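Long-range contacts in light Chain (Clostridium botulinum, PDB 6BVD), which is the zinc metalloprotease domain of the mosaic botulinum neurotoxin type HA and probably cleaves a neuronal SNARE protein, as its relatives do: residues F130-R135 and A307-N312; A202-D207 and L217-P222; L378-D383 and V423-R428. All blocks are in the same frame, centred on the assembly; numbering follows the deposited sequence. Where two conformers were deposited one is given.

Contact 1 (F130-R135 and A307-N312); sequences FTTNNR and ATALIN
A single parallel beta bridge, Phe130 with Ala307, joins two very short strands of the light chain, and where they end a pair of threonines takes over the pairing. The backbone N of Thr308 donates to Phe130 O at 3.0 Å. The same carbonyl also receives a CA-H...O contact from Ala307 CA, so two neighbouring residues share one acceptor. Just past the bridge, Thr132 OG1 and Thr308 OG1 are hydrogen-bonded at 2.6 Å. In both threonines chi1 near +60° sets the hydroxyl between backbone N and carbonyl carbon, and the two side chains run past each other in opposite directions to bring the oxygens together. Thr308 OG1 also lies 2.8 Å from the backbone N of Thr132. Asn133 crosses Thr308 at about a right angle, its OD1 3.7 Å from Thr308 CG2. The apolar side of the contact is built on Phe130 CB, which meets Ala307 CB at 3.9 Å and the CD1 tip of Ile311 at 4.1 Å. Beyond the bridge, Asn312 N-caps helix 313-323, and Phe130 and Ile311 both pack on Phe316 of that helix; the loop that begins at Thr131 leads on to strand 138-142, whose Ser138 OG is hydrogen-bonded to Thr132 O.

Contact 2 (A202-D207 and L217-P222); sequences ATAFND and LFIKDP
Lys220 NZ donates to Thr203 OG1 at 2.7 Å, the shortest polar bond between 202-207 and 217-222, made just past the end of strand 215-219. The two side chains lie side by side and point the same way: beyond CG the lysine is extended, and its methylenes run along the Thr203 carbonyl, CD coming within 3.2 Å of Thr203 O. A weak backbone bond from Lys220 N reaches that same oxygen. Regular antiparallel pairing follows at Phe205 and Phe218, a hydrogen-bonded pair: Phe205 N to Phe218 O and Phe218 N to Phe205 O, each 3.0 Å. On the face that carries these phenylalanines, Phe218 CB sits over one face of the Phe205 ring, in a CH-pi contact 3.9 Å from its centroid, while Lys220 CG meets the edge of the ring in its plane. With chi1 at 57°, Phe205 holds its ring over the partner strand. The two rings are nearly parallel, at 19°, but slid so far apart that they barely overlap. Ala204, Leu217 and Ile219 occupy the other face, where Ala204 CB meets Leu217 CB at 4.3 Å and Leu217 CD2 reaches the Phe205 carbonyl. Asp207 turns its carboxylate to Lys363, which also makes a cation-pi contact with Phe218. The hairpin lies between strands 373-377 and 406-408 of a five-stranded antiparallel sheet and leads through Asp221, the N-cap, into helix 222-237, which carries the zinc-binding His228 and His232.

Contact 3 (L378-D383 and V423-R428); sequences LPNLLD and VSRVVR
Neither backbone is a regular strand over most of the contact: 378-383 ends in a type I turn from Asn380 to Asp383, and the two chains come closest at Leu378 and Val427, whose CA atoms are 4.9 Å apart. A water bridges the two segments, accepting from Asn380 N at 2.8 Å and donating to Arg425 O and Val426 O. Arg425 bends at chi3 (82°) and forms an end-on salt bridge with Asp383, NH2 at 2.9 Å and NH1 at 3.0 Å from the single atom OD2, which lies in the guanidinium plane; NH2 meets OD2 on its anti side, while NH1 comes from above the carboxylate plane. Asp383 OD1 is hydrogen-bonded to Ser385 OG. On the 423-428 side an ST turn and ST motif shape the chain, Ser424 OG accepting from Val426 N and Val427 N, just before strand 428-429 joins the edge of the five-stranded sheet. Pro379 CB lies over one face of the Arg428 guanidinium, 3.7 Å from NH2. Leu378 and Val427 run alongside each other, CD2 of the leucine 3.6 Å from CG1 of the valine, and both also pack on Ile219 of strand 215-219. At the far end of the turn, Leu382 and Asp383 meet the second subunit.

Contacts 2 and 3 are neighbours, with centres 14 Å apart, and share one apolar seam: Pro222 CG lies 3.6 Å from Leu378 CD1, and Ile219 CG1 lies 3.7 Å from Val427 CG1. Contact 1 is remote, its centre 45 Å from that of contact 2 and 47 Å from that of contact 3, across the chain's centre from both. Each of the two neighbouring contacts has a metal in its vicinity: the side chain of Lys220 in contact 2 is about 11 Å from the zinc held by His228, His232 and Glu266, and that of Asp383 in contact 3 about 9 Å from the calcium bound by Asp384 and Glu389.

Contact 1 (F130-R135 and A307-N312)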
# COMPACT_ATOMS: atom_id res chain seq x y z
N PHE A 130 22.09 21.51 28.85
CA PHE A 130 21.05 20.90 28.01
C PHE A 130 19.77 20.85 28.84
O PHE A 130 19.70 20.11 29.84
CB PHE A 130 21.43 19.49 27.54
CG PHE A 130 22.28 19.46 26.28
CD1 PHE A 130 22.26 20.51 25.36
CD2 PHE A 130 23.14 18.39 26.05
CE1 PHE A 130 23.09 20.47 24.22
CE2 PHE A 130 23.95 18.33 24.92
CZ PHE A 130 23.92 19.38 23.99
N THR A 131 18.78 21.66 28.47
CA THR A 131 17.54 21.76 29.22
C THR A 131 16.38 20.94 28.62
O THR A 131 15.92 21.18 27.49
CB THR A 131 17.15 23.24 29.36
OG1 THR A 131 18.19 23.91 30.06
CG2 THR A 131 15.86 23.38 30.11
N THR A 132 15.92 19.97 29.40
CA THR A 132 14.90 19.05 28.96
C THR A 132 13.56 19.30 29.65
O THR A 132 12.55 18.80 29.22
CB THR A 132 15.28 17.58 29.25
OG1 THR A 132 15.33 17.39 30.67
CG2 THR A 132 16.62 17.25 28.64
N ASN A 133 13.52 20.09 30.71
CA ASN A 133 12.34 20.05 31.55
C ASN A 133 11.39 21.22 31.33
O ASN A 133 11.07 21.97 32.26
CB ASN A 133 12.74 20.00 33.03
CG ASN A 133 13.66 21.13 33.42
OD1 ASN A 133 14.33 21.74 32.58
ND2 ASN A 133 13.67 21.45 34.71
N ASN A 134 10.99 21.44 30.08
CA ASN A 134 9.90 22.37 29.82
C ASN A 134 9.12 21.96 28.55
O ASN A 134 9.55 21.06 27.79
CB ASN A 134 10.42 23.80 29.75
CG ASN A 134 11.34 24.05 28.57
OD1 ASN A 134 10.91 23.96 27.42
ND2 ASN A 134 12.59 24.43 28.85
N ARG A 135 7.98 22.62 28.33
CA ARG A 135 6.99 22.14 27.38
C ARG A 135 7.38 22.30 25.92
O ARG A 135 6.69 21.75 25.05
CB ARG A 135 5.66 22.85 27.59
CG ARG A 135 5.69 24.31 27.25
CD ARG A 135 4.32 24.78 26.91
NE ARG A 135 3.54 25.03 28.13
CZ ARG A 135 3.22 26.24 28.58
NH1 ARG A 135 3.67 27.34 27.99
NH2 ARG A 135 2.52 26.34 29.70
N ALA A 307 23.23 18.52 32.05
CA ALA A 307 21.89 18.35 31.50
C ALA A 307 20.90 18.28 32.63
O ALA A 307 21.29 17.96 33.74
CB ALA A 307 21.80 17.11 30.65
N THR A 308 19.62 18.58 32.37
CA THR A 308 18.60 18.49 33.42
C THR A 308 18.02 17.09 33.53
O THR A 308 17.09 16.87 34.29
CB THR A 308 17.43 19.47 33.18
OG1 THR A 308 16.79 19.17 31.92
CG2 THR A 308 17.92 20.89 33.22
N ALA A 309 18.56 16.15 32.78
CA ALA A 309 18.10 14.78 32.88
C ALA A 309 19.25 13.84 32.66
O ALA A 309 20.32 14.25 32.19
CB ALA A 309 16.99 14.49 31.86
N LEU A 310 19.03 12.58 32.98
CA LEU A 310 20.03 11.56 32.71
C LEU A 310 20.04 11.23 31.22
O LEU A 310 19.47 10.23 30.79
CB LEU A 310 19.75 10.30 33.54
CG LEU A 310 19.64 10.57 35.04
CD1 LEU A 310 18.94 9.42 35.77
CD2 LEU A 310 21.02 10.83 35.62
N ILE A 311 20.68 12.09 30.43
CA ILE A 311 20.85 11.85 29.01
C ILE A 311 22.32 11.81 28.73
O ILE A 311 23.11 12.31 29.53
CB ILE A 311 20.21 12.96 28.14
CG1 ILE A 311 20.87 14.31 28.45
CG2 ILE A 311 18.74 13.01 28.37
CD1 ILE A 311 20.39 15.49 27.57
N ASN A 312 22.70 11.25 27.59
CA ASN A 312 24.08 11.23 27.19
C ASN A 312 24.51 12.52 26.50
O ASN A 312 24.26 12.69 25.28
CB ASN A 312 24.35 10.06 26.25
CG ASN A 312 25.81 9.84 26.06
OD1 ASN A 312 26.53 10.71 25.60
ND2 ASN A 312 26.28 8.65 26.41

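Contact 2 (A202-D207 and L217-P222)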
# COMPACT_ATOMS: atom_id res chain seq x y z
N ALA A 202 -11.56 19.18 1.69
CA ALA A 202 -10.57 19.65 0.75
C ALA A 202 -11.15 20.73 -0.15
O ALA A 202 -12.36 20.86 -0.26
CB ALA A 202 -10.07 18.51 -0.09
N THR A 203 -10.27 21.49 -0.79
CA THR A 203 -10.72 22.43 -1.80
C THR A 203 -10.17 21.97 -3.14
O THR A 203 -9.30 21.10 -3.19
CB THR A 203 -10.27 23.88 -1.49
OG1 THR A 203 -8.84 23.92 -1.33
CG2 THR A 203 -10.93 24.39 -0.21
N ALA A 204 -10.69 22.55 -4.21
CA ALA A 204 -10.24 22.31 -5.58
C ALA A 204 -9.61 23.58 -6.15
O ALA A 204 -9.80 24.68 -5.60
CB ALA A 204 -11.42 21.87 -6.46
N PHE A 205 -8.86 23.44 -7.24
CA PHE A 205 -8.28 24.60 -7.91
C PHE A 205 -8.66 24.57 -9.38
O PHE A 205 -9.12 23.54 -9.86
CB PHE A 205 -6.76 24.61 -7.74
CG PHE A 205 -6.07 23.35 -8.23
CD1 PHE A 205 -5.61 23.26 -9.55
CD2 PHE A 205 -5.91 22.27 -7.39
CE1 PHE A 205 -4.99 22.10 -10.00
CE2 PHE A 205 -5.30 21.10 -7.85
CZ PHE A 205 -4.83 21.03 -9.14
N ASN A 206 -8.44 25.66 -10.11
CA ASN A 206 -8.80 25.72 -11.53
C ASN A 206 -7.57 25.66 -12.43
O ASN A 206 -6.50 26.13 -12.07
CB ASN A 206 -9.61 27.00 -11.82
CG ASN A 206 -10.10 27.08 -13.25
OD1 ASN A 206 -9.48 27.72 -14.11
ND2 ASN A 206 -11.23 26.42 -13.52
N ASP A 207 -7.73 25.08 -13.61
CA ASP A 207 -6.67 25.08 -14.61
C ASP A 207 -7.29 24.92 -16.00
O ASP A 207 -8.33 24.28 -16.16
CB ASP A 207 -5.65 23.97 -14.39
CG ASP A 207 -4.47 24.07 -15.36
OD1 ASP A 207 -4.11 25.21 -15.74
OD2 ASP A 207 -3.94 23.02 -15.81
N LEU A 217 -12.05 22.03 -12.86
CA LEU A 217 -11.65 22.00 -11.45
C LEU A 217 -10.96 20.67 -11.11
O LEU A 217 -11.34 19.61 -11.62
CB LEU A 217 -12.86 22.19 -10.54
CG LEU A 217 -13.45 23.61 -10.49
CD1 LEU A 217 -14.64 23.68 -9.52
CD2 LEU A 217 -12.38 24.63 -10.10
N PHE A 218 -9.94 20.73 -10.27
CA PHE A 218 -9.19 19.56 -9.84
C PHE A 218 -9.16 19.49 -8.31
O PHE A 218 -8.84 20.46 -7.66
CB PHE A 218 -7.77 19.59 -10.41
CG PHE A 218 -7.71 19.42 -11.91
CD1 PHE A 218 -7.91 20.51 -12.74
CD2 PHE A 218 -7.46 18.18 -12.49
CE1 PHE A 218 -7.87 20.38 -14.15
CE2 PHE A 218 -7.39 18.03 -13.89
CZ PHE A 218 -7.61 19.14 -14.72
N ILE A 219 -9.53 18.34 -7.74
CA ILE A 219 -9.50 18.21 -6.29
C ILE A 219 -8.04 17.97 -5.84
O ILE A 219 -7.22 17.37 -6.56
CB ILE A 219 -10.44 17.07 -5.79
CG1 ILE A 219 -10.69 17.16 -4.27
CG2 ILE A 219 -9.93 15.70 -6.20
CD1 ILE A 219 -11.55 18.34 -3.86
N LYS A 220 -7.70 18.49 -4.67
CA LYS A 220 -6.35 18.38 -4.15
C LYS A 220 -6.15 17.01 -3.50
O LYS A 220 -7.07 16.49 -2.88
CB LYS A 220 -6.08 19.53 -3.15
CG LYS A 220 -6.08 20.92 -3.85
CD LYS A 220 -6.23 22.06 -2.86
CE LYS A 220 -6.31 23.37 -3.67
NZ LYS A 220 -6.75 24.51 -2.85
N ASP A 221 -4.96 16.44 -3.68
CA ASP A 221 -4.58 15.16 -3.06
C ASP A 221 -4.24 15.41 -1.58
O ASP A 221 -3.33 16.15 -1.31
CB ASP A 221 -3.39 14.55 -3.81
CG ASP A 221 -3.02 13.15 -3.32
OD1 ASP A 221 -3.02 12.94 -2.08
OD2 ASP A 221 -2.73 12.27 -4.16
N PRO A 222 -4.98 14.80 -0.64
CA PRO A 222 -4.68 15.03 0.79
C PRO A 222 -3.24 14.72 1.20
O PRO A 222 -2.78 15.35 2.14
CB PRO A 222 -5.65 14.07 1.51
CG PRO A 222 -6.82 13.98 0.60
CD PRO A 222 -6.19 13.98 -0.82

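Contact 3 (L378-D383 and V423-R428)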
# COMPACT_ATOMS: atom_id res chain seq x y z
N LEU A 378 -14.45 14.29 1.07
CA LEU A 378 -13.87 13.13 0.38
C LEU A 378 -14.22 11.86 1.14
O LEU A 378 -13.47 11.45 2.03
CB LEU A 378 -12.35 13.25 0.30
CG LEU A 378 -11.81 14.61 -0.13
CD1 LEU A 378 -10.31 14.63 -0.18
CD2 LEU A 378 -12.39 14.97 -1.49
N PRO A 379 -15.35 11.23 0.81
CA PRO A 379 -15.93 10.12 1.58
C PRO A 379 -15.18 8.78 1.52
O PRO A 379 -15.39 7.96 2.44
CB PRO A 379 -17.31 9.96 0.97
CG PRO A 379 -17.14 10.43 -0.45
CD PRO A 379 -16.18 11.57 -0.37
N ASN A 380 -14.34 8.56 0.51
CA ASN A 380 -13.76 7.24 0.30
C ASN A 380 -12.26 7.15 0.10
O ASN A 380 -11.79 6.42 -0.78
CB ASN A 380 -14.44 6.58 -0.91
CG ASN A 380 -15.93 6.47 -0.75
OD1 ASN A 380 -16.70 7.08 -1.51
ND2 ASN A 380 -16.37 5.74 0.27
N LEU A 381 -11.49 7.88 0.89
CA LEU A 381 -10.05 7.86 0.79
C LEU A 381 -9.51 6.47 1.12
O LEU A 381 -8.44 6.07 0.64
CB LEU A 381 -9.43 8.92 1.71
CG LEU A 381 -9.75 10.39 1.32
CD1 LEU A 381 -9.22 11.37 2.37
CD2 LEU A 381 -9.14 10.71 -0.05
N LEU A 382 -10.25 5.74 1.95
CA LEU A 382 -9.83 4.40 2.39
C LEU A 382 -10.05 3.30 1.35
O LEU A 382 -9.51 2.22 1.50
CB LEU A 382 -10.56 4.02 3.68
CG LEU A 382 -10.10 4.75 4.94
CD1 LEU A 382 -11.06 4.42 6.06
CD2 LEU A 382 -8.73 4.27 5.27
N ASP A 383 -10.85 3.59 0.31
CA ASP A 383 -11.18 2.64 -0.76
C ASP A 383 -10.12 2.64 -1.88
O ASP A 383 -10.01 3.63 -2.63
CB ASP A 383 -12.57 3.00 -1.33
CG ASP A 383 -13.12 1.97 -2.32
OD1 ASP A 383 -12.37 1.25 -3.00
OD2 ASP A 383 -14.36 1.93 -2.46
N VAL A 423 -24.28 11.02 -8.14
CA VAL A 423 -23.34 10.93 -7.03
C VAL A 423 -21.91 10.67 -7.49
O VAL A 423 -21.68 9.86 -8.40
CB VAL A 423 -23.72 9.80 -6.03
CG1 VAL A 423 -23.09 10.05 -4.67
CG2 VAL A 423 -25.23 9.68 -5.89
N SER A 424 -20.95 11.35 -6.86
CA SER A 424 -19.54 11.01 -7.03
C SER A 424 -19.01 10.27 -5.81
O SER A 424 -19.35 10.60 -4.68
CB SER A 424 -18.70 12.26 -7.27
OG SER A 424 -17.33 11.92 -7.27
N ARG A 425 -18.14 9.30 -6.05
CA ARG A 425 -17.52 8.57 -4.96
C ARG A 425 -16.15 9.19 -4.67
O ARG A 425 -15.43 8.77 -3.76
CB ARG A 425 -17.42 7.08 -5.30
CG ARG A 425 -18.73 6.32 -5.16
CD ARG A 425 -18.52 4.81 -5.12
NE ARG A 425 -18.15 4.41 -3.76
CZ ARG A 425 -17.03 3.77 -3.44
NH1 ARG A 425 -16.17 3.42 -4.40
NH2 ARG A 425 -16.78 3.45 -2.17
N VAL A 426 -15.79 10.22 -5.43
CA VAL A 426 -14.54 10.91 -5.20
C VAL A 426 -14.73 12.10 -4.27
O VAL A 426 -14.01 12.23 -3.29
CB VAL A 426 -13.91 11.41 -6.51
CG1 VAL A 426 -12.57 12.05 -6.22
CG2 VAL A 426 -13.74 10.26 -7.53
N VAL A 427 -15.68 12.97 -4.61
CA VAL A 427 -16.00 14.19 -3.87
C VAL A 427 -17.50 14.41 -3.65
O VAL A 427 -18.32 14.00 -4.47
CB VAL A 427 -15.45 15.44 -4.59
CG1 VAL A 427 -13.96 15.39 -4.69
CG2 VAL A 427 -16.08 15.60 -6.01
N ARG A 428 -17.86 15.08 -2.55
CA ARG A 428 -19.21 15.63 -2.36
C ARG A 428 -19.13 17.11 -2.04
O ARG A 428 -18.44 17.51 -1.11
CB ARG A 428 -19.96 14.93 -1.23
CG ARG A 428 -20.29 13.48 -1.48
CD ARG A 428 -21.05 12.92 -0.30
NE ARG A 428 -20.99 11.46 -0.25
CZ ARG A 428 -21.09 10.76 0.87
NH1 ARG A 428 -21.24 11.40 2.03
NH2 ARG A 428 -21.02 9.43 0.85
O HOH W 1 -13.64 9.99 -1.79